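Local structure of glycoside Hydrolase (Bacteroides plebeius, 5T3B) at residues A[393-404]-A[441-449]. The protein probably hydrolyses glycosidic bonds as a glycoside hydrolase family 50 enzyme, from a subfamily enriched in human gut Bacteroidetes. Sequence-based numbering, arbitrary orientation. Where two conformers were deposited one is given.
Sequences KGEDTKLDNSSG and LDDEDCNKG. With EDO (1,2-ethanediol), chain J.
Lys393 NZ is gripped by three backbone carbonyls while its CE meets Cys446 SG across the contact at 3.7 Å. The contact joins two loops that leave neighbouring parallel strands, 385-394 and 432-437; the second loop makes a type I beta turn from Asp443 to Cys446. The loop after strand 385-394 folds back over Lys393, whose CG lies anti to the carbonyl carbon (chi1 -58°) with the chain extended beyond it. At its end Lys393 NZ donates to Asn401 O at 2.8 Å and to Ser403 O and Gly404 O at 2.9 Å each, all three met from above their carbonyl planes. Lys50 also donates to Gly404 O, and Cys446 SG lies against Ser403 O. A methionine in place of Lys393 would probably leave Asn401 O and Ser403 O without this donor, Gly404 O keeping its bond from Lys50, and let the 401-404 backbone shift. In the turn, Asp445 O accepts Asn401 N at 3.0 Å, with the N-H almost straight at 178°, and one water links the same oxygen to Ser403 N. Lys448 NZ forms a salt bridge to Asp443 OD2 at 2.8 Å. Leu399 packs on the turn, CD1 3.7 Å from Asn447 N and CD2 near Glu444 O. Thr397 CG2 packs on the Asn447 side chain, which also touches Tyr458 and Arg415. At the outer edge the side chains of Asp400 and Asp445 lie side by side, pointing the same way, but their carboxylate planes are 79° apart; this pairing of like charges is bridged by a water donating to Asp400 OD2 at 2.7 Å and Asp445 OD2 at 2.8 Å.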
loop_
_atom_site.group_PDB
_atom_site.type_symbol
_atom_site.label_atom_id
_atom_site.label_comp_id
_atom_site.label_asym_id
_atom_site.label_seq_id
_atom_site.Cartn_x
_atom_site.Cartn_y
_atom_site.Cartn_z
ATOM N N LYS A 393 -12.996 -9.810 -4.821
ATOM C CA LYS A 393 -14.385 -9.805 -4.325
ATOM C C LYS A 393 -14.962 -11.189 -4.590
ATOM O O LYS A 393 -14.701 -11.803 -5.622
ATOM C CB LYS A 393 -15.210 -8.843 -5.191
ATOM C CG LYS A 393 -14.723 -7.424 -5.243
ATOM C CD LYS A 393 -15.322 -6.655 -6.444
ATOM C CE LYS A 393 -14.766 -5.261 -6.643
ATOM N NZ LYS A 393 -15.362 -4.727 -7.913
ATOM N N GLY A 394 -15.854 -11.639 -3.722
ATOM C CA GLY A 394 -16.539 -12.935 -3.885
ATOM C C GLY A 394 -17.940 -12.819 -4.449
ATOM O O GLY A 394 -18.801 -12.123 -3.897
ATOM N N GLU A 395 -18.191 -13.536 -5.528
ATOM C CA GLU A 395 -19.511 -13.562 -6.147
ATOM C C GLU A 395 -20.563 -14.214 -5.248
ATOM O O GLU A 395 -21.735 -13.835 -5.275
ATOM C CB GLU A 395 -19.403 -14.312 -7.482
ATOM C CG GLU A 395 -20.717 -14.487 -8.207
ATOM C CD GLU A 395 -20.499 -15.194 -9.571
ATOM O OE1 GLU A 395 -20.093 -16.402 -9.554
ATOM O OE2 GLU A 395 -20.804 -14.580 -10.624
ATOM N N ASP A 396 -20.112 -15.127 -4.405
ATOM C CA ASP A 396 -20.969 -15.827 -3.468
ATOM C C ASP A 396 -21.700 -14.952 -2.495
ATOM O O ASP A 396 -22.732 -15.334 -1.941
ATOM C CB ASP A 396 -20.190 -16.935 -2.660
ATOM C CG ASP A 396 -19.014 -16.426 -1.820
ATOM O OD1 ASP A 396 -18.583 -15.269 -1.924
ATOM O OD2 ASP A 396 -18.482 -17.295 -0.958
ATOM N N THR A 397 -21.208 -13.758 -2.268
ATOM C CA THR A 397 -21.869 -12.811 -1.384
ATOM C C THR A 397 -23.167 -12.285 -1.965
ATOM O O THR A 397 -23.984 -11.707 -1.238
ATOM C CB THR A 397 -20.930 -11.638 -1.043
ATOM O OG1 THR A 397 -20.698 -10.846 -2.221
ATOM C CG2 THR A 397 -19.695 -12.068 -0.314
ATOM N N LYS A 398 -23.265 -12.348 -3.293
ATOM C CA LYS A 398 -24.410 -11.843 -4.040
ATOM C C LYS A 398 -24.543 -10.319 -4.013
ATOM O O LYS A 398 -25.529 -9.736 -4.466
ATOM C CB LYS A 398 -25.724 -12.542 -3.708
ATOM C CG LYS A 398 -25.570 -14.102 -3.911
ATOM C CD LYS A 398 -26.852 -14.881 -3.783
ATOM C CE LYS A 398 -26.565 -16.377 -3.724
ATOM N NZ LYS A 398 -26.297 -16.807 -5.109
ATOM N N LEU A 399 -23.468 -9.662 -3.524
ATOM C CA LEU A 399 -23.447 -8.224 -3.510
ATOM C C LEU A 399 -23.281 -7.646 -4.931
ATOM O O LEU A 399 -22.725 -8.303 -5.814
ATOM C CB LEU A 399 -22.363 -7.724 -2.592
ATOM C CG LEU A 399 -22.512 -8.101 -1.126
ATOM C CD1 LEU A 399 -21.277 -7.728 -0.294
ATOM C CD2 LEU A 399 -23.741 -7.503 -0.501
ATOM N N ASP A 400 -23.690 -6.417 -5.135
ATOM C CA ASP A 400 -23.530 -5.656 -6.397
ATOM C C ASP A 400 -22.143 -5.889 -6.967
ATOM O O ASP A 400 -21.978 -6.408 -8.076
ATOM C CB ASP A 400 -23.884 -4.193 -6.140
ATOM C CG ASP A 400 -23.451 -3.182 -7.180
ATOM O OD1 ASP A 400 -22.718 -3.531 -8.165
ATOM O OD2 ASP A 400 -23.874 -2.009 -7.007
ATOM N N ASN A 401 -21.124 -5.579 -6.161
ATOM C CA ASN A 401 -19.742 -5.927 -6.467
ATOM C C ASN A 401 -19.178 -5.110 -7.625
ATOM O O ASN A 401 -18.059 -5.403 -8.059
ATOM C CB ASN A 401 -19.482 -7.454 -6.714
ATOM C CG ASN A 401 -19.309 -8.276 -5.453
ATOM O OD1 ASN A 401 -19.315 -9.566 -5.517
ATOM N ND2 ASN A 401 -19.127 -7.665 -4.361
ATOM N N SER A 402 -19.860 -4.075 -8.107
ATOM C CA SER A 402 -19.345 -3.339 -9.239
ATOM C C SER A 402 -18.256 -2.326 -8.869
ATOM O O SER A 402 -17.355 -2.085 -9.655
ATOM C CB SER A 402 -20.463 -2.744 -10.066
ATOM O OG SER A 402 -21.155 -1.790 -9.351
ATOM N N SER A 403 -18.328 -1.721 -7.691
ATOM C CA SER A 403 -17.381 -0.679 -7.375
ATOM C C SER A 403 -16.025 -1.285 -7.070
ATOM O O SER A 403 -15.911 -2.335 -6.462
ATOM C CB SER A 403 -17.852 0.124 -6.188
ATOM O OG SER A 403 -17.795 -0.646 -4.992
ATOM N N GLY A 404 -14.991 -0.580 -7.497
ATOM C CA GLY A 404 -13.614 -0.946 -7.179
ATOM C C GLY A 404 -12.991 -1.841 -8.224
ATOM O O GLY A 404 -13.689 -2.587 -8.931
ATOM N N LEU A 441 -13.713 -3.759 6.172
ATOM C CA LEU A 441 -15.114 -4.124 5.988
ATOM C C LEU A 441 -15.575 -4.043 4.567
ATOM O O LEU A 441 -15.108 -3.223 3.787
ATOM C CB LEU A 441 -16.055 -3.146 6.766
ATOM C CG LEU A 441 -15.852 -3.119 8.243
ATOM C CD1 LEU A 441 -16.599 -2.028 8.902
ATOM C CD2 LEU A 441 -16.185 -4.393 8.895
ATOM N N ASP A 442 -16.538 -4.892 4.270
ATOM C CA ASP A 442 -17.313 -4.693 3.047
ATOM C C ASP A 442 -17.924 -3.308 2.991
ATOM O O ASP A 442 -18.263 -2.720 4.029
ATOM C CB ASP A 442 -18.466 -5.701 2.978
ATOM C CG ASP A 442 -18.101 -7.084 2.580
ATOM O OD1 ASP A 442 -16.983 -7.356 2.123
ATOM O OD2 ASP A 442 -19.052 -7.907 2.724
ATOM N N ASP A 443 -18.106 -2.785 1.774
ATOM C CA ASP A 443 -19.140 -1.803 1.580
ATOM C C ASP A 443 -20.490 -2.477 1.700
ATOM O O ASP A 443 -20.597 -3.673 1.518
ATOM C CB ASP A 443 -19.012 -1.111 0.212
ATOM C CG ASP A 443 -17.769 -0.314 -0.023
ATOM O OD1 ASP A 443 -17.094 0.064 0.921
ATOM O OD2 ASP A 443 -17.596 0.006 -1.275
ATOM N N GLU A 444 -21.564 -1.722 1.941
ATOM C CA GLU A 444 -22.877 -2.353 2.015
ATOM C C GLU A 444 -23.187 -3.140 0.747
ATOM O O GLU A 444 -23.860 -4.184 0.817
ATOM C CB GLU A 444 -23.967 -1.337 2.338
ATOM C CG GLU A 444 -25.296 -1.998 2.724
ATOM C CD GLU A 444 -26.255 -1.037 3.430
ATOM O OE1 GLU A 444 -26.025 0.182 3.242
ATOM O OE2 GLU A 444 -27.233 -1.482 4.137
ATOM N N ASP A 445 -22.649 -2.714 -0.395
ATOM C CA ASP A 445 -22.927 -3.325 -1.670
ATOM C C ASP A 445 -21.709 -3.841 -2.416
ATOM O O ASP A 445 -21.755 -4.056 -3.646
ATOM C CB ASP A 445 -23.684 -2.369 -2.549
ATOM C CG ASP A 445 -22.946 -1.113 -2.841
ATOM O OD1 ASP A 445 -21.777 -0.911 -2.323
ATOM O OD2 ASP A 445 -23.507 -0.209 -3.533
ATOM N N CYS A 446 -20.619 -4.146 -1.698
ATOM C CA CYS A 446 -19.446 -4.679 -2.413
ATOM C C CYS A 446 -18.557 -5.473 -1.460
ATOM O O CYS A 446 -18.198 -4.937 -0.399
ATOM C CB CYS A 446 -18.669 -3.569 -3.110
ATOM S SG CYS A 446 -17.383 -4.230 -4.200
ATOM N N ASN A 447 -18.120 -6.628 -1.880
ATOM C CA ASN A 447 -17.304 -7.527 -1.092
ATOM C C ASN A 447 -15.808 -7.149 -1.145
ATOM O O ASN A 447 -15.025 -7.917 -1.685
ATOM C CB ASN A 447 -17.560 -8.969 -1.454
ATOM C CG ASN A 447 -16.818 -9.937 -0.568
ATOM O OD1 ASN A 447 -16.619 -9.694 0.688
ATOM N ND2 ASN A 447 -16.442 -11.034 -1.111
ATOM N N LYS A 448 -15.497 -6.007 -0.552
ATOM C CA LYS A 448 -14.105 -5.560 -0.406
ATOM C C LYS A 448 -13.500 -5.969 0.907
ATOM O O LYS A 448 -12.319 -5.823 1.105
ATOM C CB LYS A 448 -14.042 -4.037 -0.538
ATOM C CG LYS A 448 -14.482 -3.466 -1.869
ATOM C CD LYS A 448 -14.552 -1.948 -1.867
ATOM C CE LYS A 448 -15.026 -1.411 -3.171
ATOM N NZ LYS A 448 -15.448 0.055 -3.050
ATOM N N GLY A 449 -14.276 -6.534 1.816
ATOM C CA GLY A 449 -13.791 -6.668 3.164
ATOM C C GLY A 449 -13.233 -8.000 3.553
ATOM O O GLY A 449 -13.571 -9.034 2.974
HETATM C C1 EDO J . -15.683 3.322 -8.622
HETATM O O1 EDO J . -15.545 1.937 -8.944
HETATM C C2 EDO J . -15.798 3.235 -7.135
HETATM O O2 EDO J . -14.538 2.700 -6.674
HETATM O O HOH W 1 -25.586 -1.156 -5.172
HETATM O O HOH W 2 -20.665 -1.996 -5.743
HETATM O O HOH W 3 -19.569 0.222 -3.054
#